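PDB 5Z67: DNA replication and repair protein RecF from Caldanaerobacter subterraneus subsp. tengcongensis, which probably binds single-stranded DNA and ATP, and is thought to serve in DNA replication, recombinational repair and the SOS response. Local coordinates for residues F115-F120 / V313-D318; I143-K148 / E302-E307. All blocks are in the same frame, centred on the assembly; numbering follows the deposited sequence. Where two conformers were deposited one is given.

Contact 1 (F115-F120 / V313-D318); sequences FLTVIF and VLLLDD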
loop_
_atom_site.group_PDB
_atom_site.type_symbol
_atom_site.label_atom_id
_atom_site.label_comp_id
_atom_site.label_asym_id
_atom_site.label_seq_id
_atom_site.Cartn_x
_atom_site.Cartn_y
_atom_site.Cartn_z
ATOM N N PHE A 115 -4.299 7.278 10.501
ATOM C CA PHE A 115 -3.308 6.502 11.215
ATOM C C PHE A 115 -2.340 5.963 10.192
ATOM O O PHE A 115 -2.707 5.088 9.388
ATOM C CB PHE A 115 -3.990 5.381 12.023
ATOM C CG PHE A 115 -3.037 4.402 12.652
ATOM C CD1 PHE A 115 -1.968 4.839 13.415
ATOM C CD2 PHE A 115 -3.243 3.026 12.521
ATOM C CE1 PHE A 115 -1.088 3.937 14.008
ATOM C CE2 PHE A 115 -2.391 2.121 13.135
ATOM C CZ PHE A 115 -1.287 2.580 13.866
ATOM N N LEU A 116 -1.117 6.491 10.188
ATOM C CA LEU A 116 -0.107 6.086 9.188
ATOM C C LEU A 116 0.754 4.889 9.626
ATOM O O LEU A 116 1.343 4.886 10.705
ATOM C CB LEU A 116 0.829 7.245 8.837
ATOM C CG LEU A 116 0.155 8.523 8.321
ATOM C CD1 LEU A 116 1.169 9.645 8.063
ATOM C CD2 LEU A 116 -0.661 8.219 7.047
ATOM N N THR A 117 0.857 3.891 8.759
ATOM C CA THR A 117 1.782 2.803 8.984
ATOM C C THR A 117 2.547 2.507 7.711
ATOM O O THR A 117 2.156 2.908 6.610
ATOM C CB THR A 117 1.056 1.512 9.449
ATOM O OG1 THR A 117 0.021 1.170 8.517
ATOM C CG2 THR A 117 0.436 1.694 10.838
ATOM N N VAL A 118 3.685 1.859 7.836
ATOM C CA VAL A 118 4.302 1.236 6.681
ATOM C C VAL A 118 4.599 -0.205 7.072
ATOM O O VAL A 118 5.172 -0.464 8.142
ATOM C CB VAL A 118 5.590 1.972 6.191
ATOM C CG1 VAL A 118 5.290 3.416 5.831
ATOM C CG2 VAL A 118 6.681 1.913 7.215
ATOM N N ILE A 119 4.151 -1.146 6.243
ATOM C CA ILE A 119 4.317 -2.548 6.584
ATOM C C ILE A 119 5.381 -3.135 5.686
ATOM O O ILE A 119 5.377 -2.923 4.475
ATOM C CB ILE A 119 2.973 -3.342 6.499
ATOM C CG1 ILE A 119 3.190 -4.841 6.772
ATOM C CG2 ILE A 119 2.276 -3.114 5.176
ATOM C CD1 ILE A 119 1.953 -5.553 7.311
ATOM N N PHE A 120 6.324 -3.810 6.330
ATOM C CA PHE A 120 7.390 -4.547 5.676
ATOM C C PHE A 120 7.024 -6.034 5.734
ATOM O O PHE A 120 6.580 -6.533 6.780
ATOM C CB PHE A 120 8.741 -4.320 6.376
ATOM C CG PHE A 120 9.200 -2.869 6.435
ATOM C CD1 PHE A 120 8.572 -1.947 7.269
ATOM C CD2 PHE A 120 10.292 -2.443 5.687
ATOM C CE1 PHE A 120 9.006 -0.627 7.347
ATOM C CE2 PHE A 120 10.747 -1.121 5.768
ATOM C CZ PHE A 120 10.092 -0.210 6.592
ATOM N N VAL A 313 3.873 4.583 12.045
ATOM C CA VAL A 313 4.121 3.405 12.872
ATOM C C VAL A 313 4.640 2.312 11.939
ATOM O O VAL A 313 4.171 2.197 10.809
ATOM C CB VAL A 313 2.821 2.954 13.623
ATOM C CG1 VAL A 313 2.982 1.563 14.215
ATOM C CG2 VAL A 313 2.444 3.964 14.722
ATOM N N LEU A 314 5.626 1.526 12.365
ATOM C CA LEU A 314 6.194 0.535 11.445
ATOM C C LEU A 314 5.774 -0.887 11.797
ATOM O O LEU A 314 5.867 -1.307 12.953
ATOM C CB LEU A 314 7.718 0.627 11.417
ATOM C CG LEU A 314 8.290 2.040 11.436
ATOM C CD1 LEU A 314 9.805 1.970 11.381
ATOM C CD2 LEU A 314 7.760 2.864 10.266
ATOM N N LEU A 315 5.305 -1.623 10.792
ATOM C CA LEU A 315 4.944 -3.020 10.995
ATOM C C LEU A 315 5.918 -3.892 10.239
ATOM O O LEU A 315 6.119 -3.728 9.034
ATOM C CB LEU A 315 3.511 -3.308 10.534
ATOM C CG LEU A 315 2.426 -2.294 10.930
ATOM C CD1 LEU A 315 1.100 -2.709 10.341
ATOM C CD2 LEU A 315 2.333 -2.209 12.436
ATOM N N LEU A 316 6.548 -4.815 10.943
ATOM C CA LEU A 316 7.495 -5.690 10.289
ATOM C C LEU A 316 7.043 -7.120 10.433
ATOM O O LEU A 316 7.209 -7.730 11.479
ATOM C CB LEU A 316 8.883 -5.492 10.866
ATOM C CG LEU A 316 9.612 -4.276 10.313
ATOM C CD1 LEU A 316 9.103 -2.968 10.929
ATOM C CD2 LEU A 316 11.115 -4.453 10.545
ATOM N N ASP A 317 6.442 -7.646 9.380
ATOM C CA ASP A 317 5.864 -8.969 9.462
ATOM C C ASP A 317 6.869 -10.031 9.070
ATOM O O ASP A 317 7.105 -10.261 7.878
ATOM C CB ASP A 317 4.618 -9.063 8.587
ATOM C CG ASP A 317 3.878 -10.382 8.774
ATOM O OD1 ASP A 317 4.026 -11.021 9.845
ATOM O OD2 ASP A 317 3.147 -10.779 7.842
ATOM N N ASP A 318 7.489 -10.629 10.081
ATOM C CA ASP A 318 8.343 -11.808 9.903
ATOM C C ASP A 318 9.485 -11.533 8.921
ATOM O O ASP A 318 9.767 -12.323 8.027
ATOM C CB ASP A 318 7.490 -12.998 9.446
ATOM C CG ASP A 318 8.238 -14.312 9.483
ATOM O OD1 ASP A 318 9.032 -14.541 10.433
ATOM O OD2 ASP A 318 8.025 -15.117 8.548
#
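Leu315 is gripped on both sides of its CA by strand 117-120. Its N bonds to Val118 O at 2.9 Å, almost straight at the hydrogen (175°), and Leu315 O takes Phe120 N at 2.7 Å, the donor nearly along the C=O axis. That same Leu315 O lies in the plane of the Phe120 ring, at its edge, 3.5 Å from Phe120 CD1, and receives the CA-H of Ile119. Leu315 CB lies 4.1 Å from Ile119 CB, the side chains crossing obliquely. Phe120 carries CG anti to its carbonyl carbon (chi1 -59°), which lays its side chain alongside that of Leu316, their CD1 atoms 3.8 Å apart. At the other end of the ladder Val313 bonds through N to Leu116 O and through O to Val118 N, while its CG2 methyl comes at a slant to the Phe115 ring, 3.6 Å from Phe115 CE1. With an alanine at Phe115 there is no ring to set against Val313 CG2, and a gap would probably open beside that methyl. Thr117 sets CG2 against Val313 CB; its OG1 accepts a hydrogen bond from Arg46 and shares another with Ser49 OG. Phe120 O takes Asp317 N, and the Asp317 side chain touches Ser39 of the predicted ATP-binding site. Such a parallel strand, four hydrophobic residues followed by two aspartates, is consistent with a Walker B motif, as in ABC-type ATPases.

Contact 2 (I143-K148 / E302-E307); sequences ISVIDK and EILEEE
Ile146 holds CG1 anti to its carbonyl carbon (chi1 -71°) and thereby swings CG2 anti to its backbone N, so that its two branches reach different residues of helix 286-308. Across from it, Leu304 has CG anti to the backbone N (chi1 -174°), a turn that carries CD1 over to the other helix even though its CB does not set out in that direction. The closest touch follows from these two settings: Ile146 CG1 lies 3.6 Å from Leu304 CD1, the side chains crossing at a slant. Beyond CG1, the terminal CD1 of Ile146 goes on to CG2 of Ile303, 4.1 Å away and at roughly a right angle. The CG2 branch turns instead to Glu307, meeting its CB at 3.7 Å and its CG at 4.1 Å.

Ile303 and Glu307 are one helical turn apart, tied by the backbone bond from Glu307 N to Ile303 O (3.0 Å), and the isoleucine thus packs against successive turns of one helix. Val145 adds a smaller contribution: its CG1 reaches the same Leu304 CD1 at 3.9 Å, leaving that methyl in contact with both residues. The meeting is aliphatic throughout; Glu307 takes part with its methylene carbons, and its carboxylate goes elsewhere, into a salt bridge with Lys205 of helix 178-218.

Helix 178-218 also sends Tyr202 to touch both Ile143 and Ile303, so three helices meet here. Val145 rests on Leu116, and Leu304 on Pro312, just ahead of strand 313-316; the contact therefore joins segment 143-148 to helix 286-308 beside the edge of the mixed sheet.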
loop_
_atom_site.group_PDB
_atom_site.type_symbol
_atom_site.label_atom_id
_atom_site.label_comp_id
_atom_site.label_asym_id
_atom_site.label_seq_id
_atom_site.Cartn_x
_atom_site.Cartn_y
_atom_site.Cartn_z
ATOM N N ILE A 143 0.784 6.426 -3.220
ATOM C CA ILE A 143 0.418 7.797 -3.525
ATOM C C ILE A 143 -0.910 8.145 -2.856
ATOM O O ILE A 143 -1.092 9.274 -2.380
ATOM C CB ILE A 143 0.316 8.042 -5.052
ATOM C CG1 ILE A 143 1.685 7.837 -5.740
ATOM C CG2 ILE A 143 -0.201 9.448 -5.325
ATOM C CD1 ILE A 143 1.628 7.858 -7.295
ATOM N N SER A 144 -1.836 7.184 -2.800
ATOM C CA SER A 144 -3.172 7.489 -2.240
ATOM C C SER A 144 -3.133 7.789 -0.760
ATOM O O SER A 144 -3.975 8.540 -0.246
ATOM C CB SER A 144 -4.175 6.355 -2.510
ATOM O OG SER A 144 -4.464 6.318 -3.898
ATOM N N VAL A 145 -2.162 7.237 -0.054
ATOM C CA VAL A 145 -2.100 7.509 1.379
ATOM C C VAL A 145 -1.728 8.989 1.609
ATOM O O VAL A 145 -2.138 9.598 2.581
ATOM C CB VAL A 145 -1.090 6.569 2.107
ATOM C CG1 VAL A 145 -0.991 6.936 3.559
ATOM C CG2 VAL A 145 -1.539 5.120 1.997
ATOM N N ILE A 146 -0.955 9.545 0.684
ATOM C CA ILE A 146 -0.416 10.893 0.795
ATOM C C ILE A 146 -1.379 11.881 0.194
ATOM O O ILE A 146 -1.657 12.927 0.770
ATOM C CB ILE A 146 0.943 11.021 0.057
ATOM C CG1 ILE A 146 2.055 10.274 0.795
ATOM C CG2 ILE A 146 1.320 12.487 -0.154
ATOM C CD1 ILE A 146 3.197 9.802 -0.149
ATOM N N ASP A 147 -1.900 11.522 -0.975
ATOM C CA ASP A 147 -2.603 12.460 -1.831
ATOM C C ASP A 147 -4.063 12.076 -2.084
ATOM O O ASP A 147 -4.361 11.249 -2.962
ATOM C CB ASP A 147 -1.851 12.551 -3.155
ATOM C CG ASP A 147 -2.355 13.662 -4.059
ATOM O OD1 ASP A 147 -3.453 14.226 -3.831
ATOM O OD2 ASP A 147 -1.616 13.971 -5.014
ATOM N N LYS A 148 -4.969 12.701 -1.339
ATOM C CA LYS A 148 -6.407 12.476 -1.501
ATOM C C LYS A 148 -6.938 12.826 -2.909
ATOM O O LYS A 148 -7.799 12.125 -3.437
ATOM C CB LYS A 148 -7.186 13.255 -0.428
ATOM C CG LYS A 148 -7.191 14.791 -0.561
ATOM C CD LYS A 148 -5.848 15.452 -0.203
ATOM C CE LYS A 148 -5.306 14.956 1.138
ATOM N NZ LYS A 148 -3.986 14.283 1.000
ATOM N N GLU A 302 10.273 7.203 4.073
ATOM C CA GLU A 302 10.836 8.539 4.014
ATOM C C GLU A 302 9.940 9.547 3.283
ATOM O O GLU A 302 9.780 10.694 3.713
ATOM C CB GLU A 302 12.206 8.477 3.351
ATOM C CG GLU A 302 12.927 9.810 3.219
ATOM C CD GLU A 302 14.354 9.614 2.729
ATOM O OE1 GLU A 302 14.610 9.835 1.527
ATOM O OE2 GLU A 302 15.208 9.210 3.548
ATOM N N ILE A 303 9.362 9.135 2.165
ATOM C CA ILE A 303 8.529 10.046 1.416
ATOM C C ILE A 303 7.243 10.302 2.202
ATOM O O ILE A 303 6.736 11.419 2.230
ATOM C CB ILE A 303 8.197 9.491 0.029
ATOM C CG1 ILE A 303 9.484 9.419 -0.810
ATOM C CG2 ILE A 303 7.178 10.380 -0.652
ATOM C CD1 ILE A 303 9.384 8.481 -2.009
ATOM N N LEU A 304 6.713 9.259 2.828
ATOM C CA LEU A 304 5.475 9.394 3.596
ATOM C C LEU A 304 5.627 10.415 4.725
ATOM O O LEU A 304 4.781 11.277 4.897
ATOM C CB LEU A 304 5.039 8.043 4.171
ATOM C CG LEU A 304 3.677 8.036 4.869
ATOM C CD1 LEU A 304 2.550 8.463 3.915
ATOM C CD2 LEU A 304 3.361 6.665 5.443
ATOM N N GLU A 305 6.690 10.296 5.511
ATOM C CA GLU A 305 6.943 11.267 6.588
ATOM C C GLU A 305 7.102 12.683 6.048
ATOM O O GLU A 305 6.434 13.603 6.517
ATOM C CB GLU A 305 8.181 10.878 7.404
ATOM C CG GLU A 305 8.615 11.951 8.401
ATOM C CD GLU A 305 9.428 11.403 9.571
ATOM O OE1 GLU A 305 9.639 10.171 9.657
ATOM O OE2 GLU A 305 9.852 12.219 10.419
ATOM N N GLU A 306 7.964 12.831 5.051
ATOM C CA GLU A 306 8.239 14.136 4.447
ATOM C C GLU A 306 6.974 14.844 3.929
ATOM O O GLU A 306 6.856 16.058 4.038
ATOM C CB GLU A 306 9.275 13.985 3.311
ATOM C CG GLU A 306 10.412 14.999 3.365
ATOM C CD GLU A 306 11.382 14.867 2.196
ATOM O OE1 GLU A 306 11.204 15.578 1.181
ATOM O OE2 GLU A 306 12.332 14.060 2.296
ATOM N N GLU A 307 6.040 14.082 3.376
ATOM C CA GLU A 307 4.861 14.637 2.707
ATOM C C GLU A 307 3.710 14.949 3.643
ATOM O O GLU A 307 2.955 15.894 3.412
ATOM C CB GLU A 307 4.344 13.669 1.630
ATOM C CG GLU A 307 5.272 13.489 0.428
ATOM C CD GLU A 307 5.480 14.781 -0.347
ATOM O OE1 GLU A 307 4.539 15.600 -0.380
ATOM O OE2 GLU A 307 6.582 14.984 -0.909
#

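In the fold
Contact 1 belongs to the buried core, where two parallel strands of the mixed sheet are joined by a ladder of backbone hydrogen bonds; contact 2 is smaller, only partly buried, and rests on side-chain carbons alone. Their centres are 15 Å apart, yet they touch: Leu116 CD2 packs on Val145 CG1 at 3.7 Å, and Leu304 CD2 lies 4.1 Å from Thr117 O. Helix 286-308 of contact 2 is followed, after a short loop, by strand 313-316 of contact 1. Strand 117-120 is the outermost strand on its side of the sheet, and the helix packing lies beside it, while contact 1 extends toward the predicted ATP site.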